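Local coordinates for protein NDP-N-acetyl-D-galactosaminuronic acid dehydrogenase (PDB 3G79) that probably catalyses the NAD+-dependent oxidation of UDP-N-acetyl-D-mannosamine to its uronic acid, at residues 194-199 / 220-225. Residues are numbered along the deposited sequence; the frame is centred on the assembly and turned at random.
Sequences EHDRIV and VGQVIP
Asp196 reaches across to the backbone of Gln222: Gln222 N lies 2.7 Å from Asp196 OD2, which accepts its hydrogen on the anti side of the carboxylate, 18° off the plane. With CG beside its own backbone N (chi1 -70°), the carboxylate is swung against residues 221-222, just ahead of the paired strands. Parallel ladder bonds follow: Ile224 N gives a nearly straight bond (173°) to Arg197 O at 2.7 Å, and Val199 N reaches Ile224 O at 2.9 Å. On one face Ile198 and Ile224 lie side by side, Ile198 CD1 resting 3.9 Å from Ile224 CB, where Gly269 and Thr268 of the second subunit pack on them. On the other, Val199 and Val223 meet helix 204-214, the connection of this beta-alpha-beta unit, whose second strand edges the Rossmann-type NAD-binding domain's sheet within the chain. Arg197 extends from that face to a salt bridge from NH2 to Glu146, with hydrogen bonds from NH2 to Ala179 O and from NE to Pro180 O. Replacing Asp196 with an alanine would probably leave the Gln222 N-H without this acceptor and the entry to the second strand less firmly held. Thus a single carboxylate-to-backbone hydrogen bond precedes a ladder paired backbone to backbone.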
loop_
_atom_site.group_PDB
_atom_site.type_symbol
_atom_site.label_atom_id
_atom_site.label_comp_id
_atom_site.label_asym_id
_atom_site.label_seq_id
_atom_site.Cartn_x
_atom_site.Cartn_y
_atom_site.Cartn_z
ATOM N N GLU A 194 -24.884 -4.036 -2.597
ATOM C CA GLU A 194 -23.804 -4.093 -3.608
ATOM C C GLU A 194 -22.405 -4.331 -3.003
ATOM O O GLU A 194 -21.522 -4.912 -3.647
ATOM C CB GLU A 194 -23.842 -2.869 -4.513
ATOM C CG GLU A 194 -25.199 -2.721 -5.271
ATOM C CD GLU A 194 -25.476 -1.357 -5.871
ATOM O OE1 GLU A 194 -24.602 -0.471 -5.797
ATOM O OE2 GLU A 194 -26.590 -1.154 -6.433
ATOM N N HIS A 195 -22.220 -3.925 -1.754
ATOM C CA HIS A 195 -20.995 -4.213 -1.048
ATOM C C HIS A 195 -20.883 -5.712 -0.720
ATOM O O HIS A 195 -21.822 -6.313 -0.202
ATOM C CB HIS A 195 -20.960 -3.392 0.238
ATOM C CG HIS A 195 -20.691 -1.926 0.038
ATOM N ND1 HIS A 195 -20.668 -1.316 -1.210
ATOM C CD2 HIS A 195 -20.427 -0.945 0.939
ATOM C CE1 HIS A 195 -20.389 -0.031 -1.064
ATOM N NE2 HIS A 195 -20.244 0.221 0.227
ATOM N N ASP A 196 -19.747 -6.320 -1.037
ATOM C CA ASP A 196 -19.453 -7.671 -0.581
ATOM C C ASP A 196 -19.587 -7.648 0.908
ATOM O O ASP A 196 -19.360 -6.622 1.522
ATOM C CB ASP A 196 -18.033 -8.088 -0.955
ATOM C CG ASP A 196 -17.860 -8.312 -2.452
ATOM O OD1 ASP A 196 -16.717 -8.201 -2.917
ATOM O OD2 ASP A 196 -18.850 -8.589 -3.168
ATOM N N ARG A 197 -20.002 -8.764 1.493
ATOM C CA ARG A 197 -20.393 -8.808 2.897
ATOM C C ARG A 197 -19.510 -9.827 3.594
ATOM O O ARG A 197 -19.534 -11.024 3.257
ATOM C CB ARG A 197 -21.873 -9.205 2.982
ATOM C CG ARG A 197 -22.564 -9.134 4.373
ATOM C CD ARG A 197 -22.598 -7.693 4.841
ATOM N NE ARG A 197 -22.927 -7.616 6.248
ATOM C CZ ARG A 197 -24.160 -7.483 6.744
ATOM N NH1 ARG A 197 -25.189 -7.378 5.932
ATOM N NH2 ARG A 197 -24.355 -7.459 8.063
ATOM N N ILE A 198 -18.698 -9.360 4.538
ATOM C CA ILE A 198 -17.852 -10.280 5.321
ATOM C C ILE A 198 -18.762 -11.042 6.321
ATOM O O ILE A 198 -19.557 -10.430 7.070
ATOM C CB ILE A 198 -16.810 -9.486 6.111
ATOM C CG1 ILE A 198 -16.063 -8.475 5.223
ATOM C CG2 ILE A 198 -15.939 -10.372 6.950
ATOM C CD1 ILE A 198 -15.373 -9.001 4.003
ATOM N N VAL A 199 -18.686 -12.369 6.318
ATOM C CA VAL A 199 -19.539 -13.135 7.236
ATOM C C VAL A 199 -18.646 -14.167 7.836
ATOM O O VAL A 199 -18.106 -15.008 7.107
ATOM C CB VAL A 199 -20.749 -13.795 6.518
ATOM C CG1 VAL A 199 -21.506 -14.777 7.436
ATOM C CG2 VAL A 199 -21.706 -12.733 6.026
ATOM N N VAL A 220 -25.467 -8.465 -6.529
ATOM C CA VAL A 220 -24.244 -7.818 -7.024
ATOM C C VAL A 220 -23.148 -7.924 -6.021
ATOM O O VAL A 220 -22.020 -8.261 -6.378
ATOM C CB VAL A 220 -24.429 -6.318 -7.356
ATOM C CG1 VAL A 220 -23.147 -5.541 -7.134
ATOM C CG2 VAL A 220 -24.811 -6.133 -8.818
ATOM N N GLY A 221 -23.453 -7.579 -4.771
ATOM C CA GLY A 221 -22.525 -7.859 -3.692
ATOM C C GLY A 221 -22.343 -9.361 -3.584
ATOM O O GLY A 221 -23.212 -10.129 -4.001
ATOM N N GLN A 222 -21.215 -9.795 -3.045
ATOM C CA GLN A 222 -21.050 -11.214 -2.738
ATOM C C GLN A 222 -20.613 -11.389 -1.294
ATOM O O GLN A 222 -19.948 -10.518 -0.711
ATOM C CB GLN A 222 -19.965 -11.857 -3.600
ATOM C CG GLN A 222 -20.155 -11.871 -5.109
ATOM C CD GLN A 222 -19.152 -12.829 -5.779
ATOM O OE1 GLN A 222 -19.549 -13.864 -6.338
ATOM N NE2 GLN A 222 -17.854 -12.517 -5.667
ATOM N N VAL A 223 -20.965 -12.539 -0.745
ATOM C CA VAL A 223 -20.611 -12.922 0.605
ATOM C C VAL A 223 -19.160 -13.386 0.642
ATOM O O VAL A 223 -18.695 -14.102 -0.249
ATOM C CB VAL A 223 -21.603 -13.997 1.127
ATOM C CG1 VAL A 223 -21.011 -14.817 2.203
ATOM C CG2 VAL A 223 -22.820 -13.343 1.638
ATOM N N ILE A 224 -18.417 -12.931 1.649
ATOM C CA ILE A 224 -17.018 -13.365 1.825
ATOM C C ILE A 224 -16.983 -14.116 3.138
ATOM O O ILE A 224 -17.063 -13.491 4.205
ATOM C CB ILE A 224 -16.023 -12.193 1.831
ATOM C CG1 ILE A 224 -16.150 -11.373 0.536
ATOM C CG2 ILE A 224 -14.568 -12.722 2.014
ATOM C CD1 ILE A 224 -14.840 -10.655 0.109
ATOM N N PRO A 225 -16.925 -15.459 3.072
ATOM C CA PRO A 225 -17.082 -16.290 4.288
ATOM C C PRO A 225 -15.724 -16.572 4.950
ATOM O O PRO A 225 -14.717 -16.840 4.245
ATOM C CB PRO A 225 -17.705 -17.590 3.745
ATOM C CG PRO A 225 -17.070 -17.715 2.284
ATOM C CD PRO A 225 -16.647 -16.276 1.859
#